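Local coordinates for 455aa long hypothetical phospho-sugar mutase (Sulfolobus tokodaii, PDB 2F7L), which interconverts the 6-phosphates and 1-phosphates of glucosamine and galactosamine, a magnesium-dependent step on the way to UDP-N-acetylhexosamines, at residues K25-K36 and E123-N134. Sequence-based numbering, arbitrary orientation.
Sequences KLSKAIGTFFGK and EIEDLFFTERFN
Helices 25-34 and 123-130 approach to 8.4 Å between their axes, their directions 125° from each other, A29 lying against F128 where the backbones come close; the chain then turns at E131 and runs back over the first helix as far as N134. I124 is a knob in the hole formed by L26, A29, I30 and F33: its CG2 branch meets L26 and A29, while CG1 and CD1 lie over one face of the F33 ring. A29 CB lies 3.7 Å from I124 O, and so small a side chain is consistent with the close approach of the helices here. With its CG anti to the backbone N (chi1 178°), F128 turns its ring to K25, whose aliphatic chain crosses one face, CE standing 3.7 Å from the ring centroid. Beyond the ring, K25 NZ forms a salt bridge with E131 OE2 (2.8 Å), meeting it nearly along the C-O bond. F133 is sandwiched: K28 CB sits over the centre of one face, 3.5 Å from the centroid, and the backbone at E131 covers the other. With an alanine at F133, K28 CB would probably lose the ring beneath it and A29 one of its neighbours, leaving the returning chain less firmly seated. Next to it, N134 N donates to T32 OG1 (2.8 Å), which donates to K28 O. On the inner side, L26 and I30 touch I106 of strand 103-109, placing helix 20-34 between the sheet of the alpha/beta/alpha domain I and helix 118-130. A largely apolar helix interface thus gains a polar margin, where one hydroxyl links returning chain to helix backbone.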
loop_
_atom_site.group_PDB
_atom_site.type_symbol
_atom_site.label_atom_id
_atom_site.label_comp_id
_atom_site.label_asym_id
_atom_site.label_seq_id
_atom_site.Cartn_x
_atom_site.Cartn_y
_atom_site.Cartn_z
ATOM N N LYS A 25 -18.384 -3.797 -18.583
ATOM C CA LYS A 25 -19.561 -3.866 -17.714
ATOM C C LYS A 25 -19.305 -3.197 -16.366
ATOM O O LYS A 25 -20.147 -2.429 -15.857
ATOM C CB LYS A 25 -19.969 -5.327 -17.507
ATOM C CG LYS A 25 -21.415 -5.553 -17.074
ATOM C CD LYS A 25 -21.828 -6.943 -17.499
ATOM C CE LYS A 25 -22.489 -7.698 -16.369
ATOM N NZ LYS A 25 -22.985 -9.042 -16.785
ATOM N N LEU A 26 -18.135 -3.498 -15.804
ATOM C CA LEU A 26 -17.714 -2.944 -14.531
ATOM C C LEU A 26 -17.699 -1.405 -14.595
ATOM O O LEU A 26 -17.908 -0.743 -13.586
ATOM C CB LEU A 26 -16.328 -3.498 -14.190
ATOM C CG LEU A 26 -15.785 -3.471 -12.753
ATOM C CD1 LEU A 26 -14.663 -2.474 -12.659
ATOM C CD2 LEU A 26 -16.892 -3.141 -11.751
ATOM N N SER A 27 -17.482 -0.856 -15.795
ATOM C CA SER A 27 -17.436 0.586 -16.055
ATOM C C SER A 27 -18.787 1.281 -16.114
ATOM O O SER A 27 -18.883 2.467 -15.812
ATOM C CB SER A 27 -16.734 0.854 -17.379
ATOM O OG SER A 27 -15.365 0.535 -17.275
ATOM N N LYS A 28 -19.813 0.559 -16.566
ATOM C CA LYS A 28 -21.161 1.110 -16.642
ATOM C C LYS A 28 -21.651 1.144 -15.193
ATOM O O LYS A 28 -22.391 2.046 -14.779
ATOM C CB LYS A 28 -22.103 0.190 -17.427
ATOM C CG LYS A 28 -21.558 -0.461 -18.672
ATOM C CD LYS A 28 -21.918 0.310 -19.909
ATOM C CE LYS A 28 -22.408 -0.623 -20.993
ATOM N NZ LYS A 28 -23.793 -1.099 -20.770
ATOM N N ALA A 29 -21.246 0.126 -14.437
ATOM C CA ALA A 29 -21.631 0.016 -13.038
ATOM C C ALA A 29 -20.991 1.144 -12.241
ATOM O O ALA A 29 -21.677 1.847 -11.510
ATOM C CB ALA A 29 -21.205 -1.346 -12.478
ATOM N N ILE A 30 -19.679 1.320 -12.400
ATOM C CA ILE A 30 -18.963 2.369 -11.686
ATOM C C ILE A 30 -19.535 3.717 -12.075
ATOM O O ILE A 30 -19.752 4.577 -11.224
ATOM C CB ILE A 30 -17.449 2.348 -12.000
ATOM C CG1 ILE A 30 -16.812 1.087 -11.398
ATOM C CG2 ILE A 30 -16.771 3.588 -11.412
ATOM C CD1 ILE A 30 -15.413 0.761 -11.942
ATOM N N GLY A 31 -19.802 3.888 -13.363
ATOM C CA GLY A 31 -20.347 5.136 -13.833
ATOM C C GLY A 31 -21.751 5.368 -13.311
ATOM O O GLY A 31 -22.113 6.492 -12.919
ATOM N N THR A 32 -22.558 4.316 -13.309
ATOM C CA THR A 32 -23.904 4.462 -12.824
ATOM C C THR A 32 -23.840 4.813 -11.338
ATOM O O THR A 32 -24.640 5.605 -10.842
ATOM C CB THR A 32 -24.699 3.176 -13.027
ATOM O OG1 THR A 32 -24.880 2.945 -14.430
ATOM C CG2 THR A 32 -26.033 3.284 -12.350
ATOM N N PHE A 33 -22.875 4.231 -10.639
ATOM C CA PHE A 33 -22.679 4.465 -9.216
ATOM C C PHE A 33 -22.343 5.924 -8.867
ATOM O O PHE A 33 -22.808 6.463 -7.864
ATOM C CB PHE A 33 -21.558 3.566 -8.730
ATOM C CG PHE A 33 -21.037 3.928 -7.381
ATOM C CD1 PHE A 33 -21.747 3.589 -6.235
ATOM C CD2 PHE A 33 -19.811 4.589 -7.251
ATOM C CE1 PHE A 33 -21.249 3.893 -4.974
ATOM C CE2 PHE A 33 -19.299 4.903 -5.981
ATOM C CZ PHE A 33 -20.021 4.553 -4.845
ATOM N N PHE A 34 -21.507 6.550 -9.688
ATOM C CA PHE A 34 -21.116 7.940 -9.464
ATOM C C PHE A 34 -22.208 8.899 -9.945
ATOM O O PHE A 34 -22.289 10.026 -9.477
ATOM C CB PHE A 34 -19.805 8.262 -10.196
ATOM C CG PHE A 34 -18.565 7.790 -9.495
ATOM C CD1 PHE A 34 -18.203 8.312 -8.263
ATOM C CD2 PHE A 34 -17.711 6.862 -10.109
ATOM C CE1 PHE A 34 -17.004 7.934 -7.639
ATOM C CE2 PHE A 34 -16.501 6.466 -9.499
ATOM C CZ PHE A 34 -16.147 7.011 -8.254
ATOM N N GLY A 35 -23.032 8.467 -10.887
ATOM C CA GLY A 35 -24.087 9.335 -11.367
ATOM C C GLY A 35 -23.778 10.094 -12.641
ATOM O O GLY A 35 -22.615 10.227 -13.043
ATOM N N LYS A 36 -24.827 10.593 -13.288
ATOM C CA LYS A 36 -24.675 11.343 -14.534
ATOM C C LYS A 36 -24.014 12.681 -14.254
ATOM O O LYS A 36 -24.262 13.280 -13.215
ATOM C CB LYS A 36 -26.040 11.576 -15.185
ATOM C CG LYS A 36 -26.784 10.315 -15.552
ATOM C CD LYS A 36 -28.189 10.648 -16.011
ATOM C CE LYS A 36 -28.934 9.407 -16.488
ATOM N NZ LYS A 36 -30.113 9.753 -17.358
ATOM N N GLU A 123 -22.561 -1.950 -3.782
ATOM C CA GLU A 123 -23.509 -1.240 -4.624
ATOM C C GLU A 123 -23.123 -1.456 -6.089
ATOM O O GLU A 123 -23.947 -1.811 -6.922
ATOM C CB GLU A 123 -23.516 0.246 -4.278
ATOM C CG GLU A 123 -24.138 0.544 -2.930
ATOM C CD GLU A 123 -24.006 2.004 -2.513
ATOM O OE1 GLU A 123 -23.900 2.882 -3.398
ATOM O OE2 GLU A 123 -24.023 2.272 -1.292
ATOM N N ILE A 124 -21.851 -1.259 -6.387
ATOM C CA ILE A 124 -21.350 -1.441 -7.737
ATOM C C ILE A 124 -21.571 -2.883 -8.184
ATOM O O ILE A 124 -22.013 -3.135 -9.303
ATOM C CB ILE A 124 -19.835 -1.088 -7.802
ATOM C CG1 ILE A 124 -19.662 0.429 -7.674
ATOM C CG2 ILE A 124 -19.211 -1.658 -9.077
ATOM C CD1 ILE A 124 -18.227 0.888 -7.565
ATOM N N GLU A 125 -21.250 -3.818 -7.293
ATOM C CA GLU A 125 -21.409 -5.240 -7.562
ATOM C C GLU A 125 -22.876 -5.554 -7.919
ATOM O O GLU A 125 -23.139 -6.281 -8.877
ATOM C CB GLU A 125 -20.965 -6.026 -6.335
ATOM C CG GLU A 125 -20.031 -7.203 -6.604
ATOM C CD GLU A 125 -18.824 -7.232 -5.637
ATOM O OE1 GLU A 125 -19.009 -6.905 -4.437
ATOM O OE2 GLU A 125 -17.694 -7.586 -6.074
ATOM N N ASP A 126 -23.823 -4.992 -7.163
ATOM C CA ASP A 126 -25.243 -5.214 -7.430
ATOM C C ASP A 126 -25.585 -4.667 -8.810
ATOM O O ASP A 126 -26.197 -5.361 -9.618
ATOM C CB ASP A 126 -26.128 -4.514 -6.389
ATOM C CG ASP A 126 -27.626 -4.736 -6.657
ATOM O OD1 ASP A 126 -28.047 -5.915 -6.616
ATOM O OD2 ASP A 126 -28.377 -3.756 -6.920
ATOM N N LEU A 127 -25.209 -3.409 -9.060
ATOM C CA LEU A 127 -25.434 -2.752 -10.348
ATOM C C LEU A 127 -24.886 -3.616 -11.460
ATOM O O LEU A 127 -25.564 -3.886 -12.445
ATOM C CB LEU A 127 -24.750 -1.390 -10.378
ATOM C CG LEU A 127 -25.395 -0.427 -9.388
ATOM C CD1 LEU A 127 -24.637 0.863 -9.322
ATOM C CD2 LEU A 127 -26.830 -0.191 -9.816
ATOM N N PHE A 128 -23.653 -4.061 -11.292
ATOM C CA PHE A 128 -23.024 -4.918 -12.276
ATOM C C PHE A 128 -23.906 -6.136 -12.560
ATOM O O PHE A 128 -24.285 -6.363 -13.708
ATOM C CB PHE A 128 -21.646 -5.348 -11.771
ATOM C CG PHE A 128 -20.908 -6.275 -12.692
ATOM C CD1 PHE A 128 -21.161 -7.649 -12.669
ATOM C CD2 PHE A 128 -19.940 -5.778 -13.569
ATOM C CE1 PHE A 128 -20.465 -8.517 -13.502
ATOM C CE2 PHE A 128 -19.224 -6.632 -14.419
ATOM C CZ PHE A 128 -19.486 -8.006 -14.386
ATOM N N PHE A 129 -24.265 -6.900 -11.526
ATOM C CA PHE A 129 -25.095 -8.097 -11.724
ATOM C C PHE A 129 -26.551 -7.885 -12.168
ATOM O O PHE A 129 -27.063 -8.640 -12.984
ATOM C CB PHE A 129 -25.047 -8.975 -10.474
ATOM C CG PHE A 129 -23.671 -9.545 -10.186
ATOM C CD1 PHE A 129 -23.015 -10.329 -11.137
ATOM C CD2 PHE A 129 -23.015 -9.259 -8.988
ATOM C CE1 PHE A 129 -21.727 -10.816 -10.904
ATOM C CE2 PHE A 129 -21.712 -9.743 -8.741
ATOM C CZ PHE A 129 -21.070 -10.520 -9.700
ATOM N N THR A 130 -27.216 -6.866 -11.645
ATOM C CA THR A 130 -28.593 -6.590 -12.036
ATOM C C THR A 130 -28.607 -5.758 -13.316
ATOM O O THR A 130 -29.659 -5.517 -13.905
ATOM C CB THR A 130 -29.304 -5.750 -10.991
ATOM O OG1 THR A 130 -28.553 -4.536 -10.804
ATOM C CG2 THR A 130 -29.455 -6.515 -9.665
ATOM N N GLU A 131 -27.428 -5.290 -13.706
ATOM C CA GLU A 131 -27.262 -4.459 -14.893
ATOM C C GLU A 131 -28.154 -3.210 -14.919
ATOM O O GLU A 131 -28.647 -2.828 -15.975
ATOM C CB GLU A 131 -27.483 -5.294 -16.172
ATOM C CG GLU A 131 -26.873 -6.679 -16.070
ATOM C CD GLU A 131 -26.486 -7.295 -17.413
ATOM O OE1 GLU A 131 -27.316 -7.289 -18.335
ATOM O OE2 GLU A 131 -25.350 -7.810 -17.540
ATOM N N ARG A 132 -28.375 -2.584 -13.766
ATOM C CA ARG A 132 -29.176 -1.348 -13.720
ATOM C C ARG A 132 -28.204 -0.205 -14.056
ATOM O O ARG A 132 -27.545 0.336 -13.180
ATOM C CB ARG A 132 -29.771 -1.102 -12.326
ATOM C CG ARG A 132 -30.715 -2.161 -11.830
ATOM C CD ARG A 132 -31.520 -1.668 -10.624
ATOM N NE ARG A 132 -30.686 -1.118 -9.548
ATOM C CZ ARG A 132 -29.886 -1.819 -8.742
ATOM N NH1 ARG A 132 -29.777 -3.132 -8.846
ATOM N NH2 ARG A 132 -29.176 -1.190 -7.826
ATOM N N PHE A 133 -28.117 0.160 -15.324
ATOM C CA PHE A 133 -27.185 1.192 -15.727
ATOM C C PHE A 133 -27.778 2.505 -16.213
ATOM O O PHE A 133 -28.663 2.515 -17.048
ATOM C CB PHE A 133 -26.284 0.642 -16.830
ATOM C CG PHE A 133 -25.542 -0.596 -16.449
ATOM C CD1 PHE A 133 -24.942 -0.710 -15.193
ATOM C CD2 PHE A 133 -25.379 -1.627 -17.371
ATOM C CE1 PHE A 133 -24.187 -1.829 -14.867
ATOM C CE2 PHE A 133 -24.633 -2.747 -17.060
ATOM C CZ PHE A 133 -24.030 -2.853 -15.805
ATOM N N ASN A 134 -27.274 3.626 -15.718
ATOM C CA ASN A 134 -27.785 4.895 -16.207
ATOM C C ASN A 134 -27.368 5.091 -17.645
ATOM O O ASN A 134 -26.647 6.039 -17.947
ATOM C CB ASN A 134 -27.251 6.062 -15.394
ATOM C CG ASN A 134 -27.802 6.076 -14.010
ATOM O OD1 ASN A 134 -28.907 5.573 -13.782
ATOM N ND2 ASN A 134 -27.059 6.662 -13.068
#